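Adhesin/hemolysin (Burkholderia pseudomallei 1026a, PDB 4G6V) is the toxic tRNase component, paired with the immunity protein CdiI, of a contact-dependent system by which bacteria inhibit the growth of closely related neighbours. Local coordinates at residues I64-S69 / V80-E85. Numbering follows the deposited sequence.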
loop_
_atom_site.group_PDB
_atom_site.type_symbol
_atom_site.label_atom_id
_atom_site.label_comp_id
_atom_site.label_asym_id
_atom_site.label_seq_id
_atom_site.Cartn_x
_atom_site.Cartn_y
_atom_site.Cartn_z
ATOM N N ILE A 64 9.937 2.600 -8.946
ATOM C CA ILE A 64 10.311 2.118 -10.271
ATOM C C ILE A 64 9.126 1.391 -10.883
ATOM O O ILE A 64 8.650 1.748 -11.960
ATOM C CB ILE A 64 11.544 1.143 -10.248
ATOM C CG1 ILE A 64 12.828 1.876 -9.873
ATOM C CG2 ILE A 64 11.788 0.540 -11.612
ATOM C CD1 ILE A 64 13.080 3.074 -10.733
ATOM N N ARG A 65 8.639 0.370 -10.192
ATOM C CA ARG A 65 7.571 -0.462 -10.744
ATOM C C ARG A 65 6.277 0.288 -11.082
ATOM O O ARG A 65 5.535 -0.113 -11.985
ATOM C CB ARG A 65 7.297 -1.631 -9.818
ATOM C CG ARG A 65 8.520 -2.497 -9.622
ATOM C CD ARG A 65 8.596 -3.492 -10.730
ATOM N NE ARG A 65 9.697 -4.421 -10.543
ATOM C CZ ARG A 65 10.883 -4.293 -11.123
ATOM N NH1 ARG A 65 11.119 -3.263 -11.926
ATOM N NH2 ARG A 65 11.834 -5.195 -10.899
ATOM N N GLU A 66 6.013 1.377 -10.363
ATOM C CA GLU A 66 4.867 2.235 -10.649
ATOM C C GLU A 66 5.077 2.990 -11.974
ATOM O O GLU A 66 4.205 3.016 -12.845
ATOM C CB GLU A 66 4.638 3.229 -9.507
ATOM C CG GLU A 66 3.469 4.164 -9.746
ATOM C CD GLU A 66 3.691 5.546 -9.158
ATOM O OE1 GLU A 66 4.111 5.615 -7.989
ATOM O OE2 GLU A 66 3.436 6.559 -9.857
ATOM N N ASN A 67 6.238 3.609 -12.131
ATOM C CA ASN A 67 6.535 4.275 -13.386
ATOM C C ASN A 67 6.529 3.281 -14.541
ATOM O O ASN A 67 6.080 3.601 -15.641
ATOM C CB ASN A 67 7.850 5.051 -13.298
ATOM C CG ASN A 67 7.673 6.414 -12.620
ATOM O OD1 ASN A 67 6.549 6.891 -12.426
ATOM N ND2 ASN A 67 8.782 7.042 -12.264
ATOM N N GLN A 68 6.986 2.061 -14.267
ATOM C CA GLN A 68 7.009 1.021 -15.283
ATOM C C GLN A 68 5.631 0.484 -15.679
ATOM O O GLN A 68 5.404 0.189 -16.851
ATOM C CB GLN A 68 7.919 -0.120 -14.864
ATOM C CG GLN A 68 9.387 0.260 -14.867
ATOM C CD GLN A 68 10.272 -0.863 -14.360
ATOM O OE1 GLN A 68 9.924 -1.580 -13.404
ATOM N NE2 GLN A 68 11.417 -1.034 -15.003
ATOM N N SER A 69 4.723 0.342 -14.713
ATOM C CA SER A 69 3.367 -0.119 -15.020
ATOM C C SER A 69 2.631 0.851 -15.931
ATOM O O SER A 69 1.851 0.433 -16.780
ATOM C CB SER A 69 2.562 -0.359 -13.750
ATOM O OG SER A 69 2.880 -1.626 -13.205
ATOM N N VAL A 80 -3.239 6.488 -20.064
ATOM C CA VAL A 80 -2.732 6.552 -18.706
ATOM C C VAL A 80 -2.268 7.947 -18.305
ATOM O O VAL A 80 -1.365 8.513 -18.940
ATOM C CB VAL A 80 -1.561 5.569 -18.498
ATOM C CG1 VAL A 80 -1.030 5.701 -17.087
ATOM C CG2 VAL A 80 -2.003 4.129 -18.765
ATOM N N VAL A 81 -2.872 8.495 -17.248
ATOM C CA VAL A 81 -2.350 9.724 -16.640
ATOM C C VAL A 81 -1.702 9.480 -15.281
ATOM O O VAL A 81 -2.351 9.020 -14.331
ATOM C CB VAL A 81 -3.435 10.795 -16.468
ATOM C CG1 VAL A 81 -2.813 12.138 -16.012
ATOM C CG2 VAL A 81 -4.243 10.934 -17.740
ATOM N N GLN A 82 -0.422 9.818 -15.185
ATOM C CA GLN A 82 0.340 9.626 -13.961
ATOM C C GLN A 82 0.179 10.809 -13.012
ATOM O O GLN A 82 0.195 11.971 -13.436
ATOM C CB GLN A 82 1.818 9.423 -14.284
ATOM C CG GLN A 82 2.139 8.092 -14.931
ATOM C CD GLN A 82 3.607 7.764 -14.839
ATOM O OE1 GLN A 82 4.345 7.843 -15.829
ATOM N NE2 GLN A 82 4.047 7.393 -13.643
ATOM N N ASN A 83 0.035 10.501 -11.724
ATOM C CA ASN A 83 -0.120 11.519 -10.695
ATOM C C ASN A 83 -1.149 12.594 -11.066
ATOM O O ASN A 83 -0.836 13.794 -11.086
ATOM C CB ASN A 83 1.240 12.121 -10.324
ATOM C CG ASN A 83 2.258 11.050 -9.931
ATOM O OD1 ASN A 83 2.126 10.414 -8.888
ATOM N ND2 ASN A 83 3.265 10.835 -10.779
ATOM N N PRO A 84 -2.391 12.154 -11.355
ATOM C CA PRO A 84 -3.471 13.071 -11.739
ATOM C C PRO A 84 -3.926 13.942 -10.581
ATOM O O PRO A 84 -4.001 13.445 -9.472
ATOM C CB PRO A 84 -4.605 12.114 -12.130
ATOM C CG PRO A 84 -4.302 10.833 -11.396
ATOM C CD PRO A 84 -2.816 10.738 -11.422
ATOM N N GLU A 85 -4.240 15.210 -10.815
ATOM C CA GLU A 85 -4.968 15.962 -9.789
ATOM C C GLU A 85 -6.363 15.336 -9.555
ATOM O O GLU A 85 -7.070 15.000 -10.504
ATOM C CB GLU A 85 -5.114 17.427 -10.195
ATOM C CG GLU A 85 -3.805 18.118 -10.509
ATOM C CD GLU A 85 -3.089 18.582 -9.257
ATOM O OE1 GLU A 85 -1.865 18.863 -9.339
ATOM O OE2 GLU A 85 -3.763 18.667 -8.195
#
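Gln82 meets Asn67 through a single amide-to-amide hydrogen bond, and the side chain of Gln82, followed outward, illustrates how one long amide can cross from strand 79-82 to a helix. CB leaves the backbone pointing toward helix 57-74, where the side chain also touches Ala70. With CG opposite its own carbonyl carbon (chi1 -71°) and the chain extended beyond it, CD is carried to 3.9 Å from Asn67 OD1. At the tip, OE1 stays 4.2 Å from Asn67 OD1, whereas NE2 donates to Asn67 OD1 over 2.8 Å, bent to 152° at the hydrogen. The acceptor lies in the amide plane of Gln82, yet the donor is tilted from the carbonyl plane of Asn67, the two amides standing 76° apart. Asn67 ND2 in turn donates a hydrogen bond to Thr49 O. Helix and strand belong to a beta-alpha-beta unit, 43-45, 57-74 and 79-82, consistent with the PDDEXK nuclease clan to which the toxin's C-terminal domain is assigned. Glu66, the residue before Asn67 and probably catalytic, brings OE2 to 3.9 Å from Gln82 NE2, a proximity rather than a bond; this oxygen is hydrogen-bonded to Thr49 OG1, while OE1 forms a salt bridge to Lys69 of the CdiI chain.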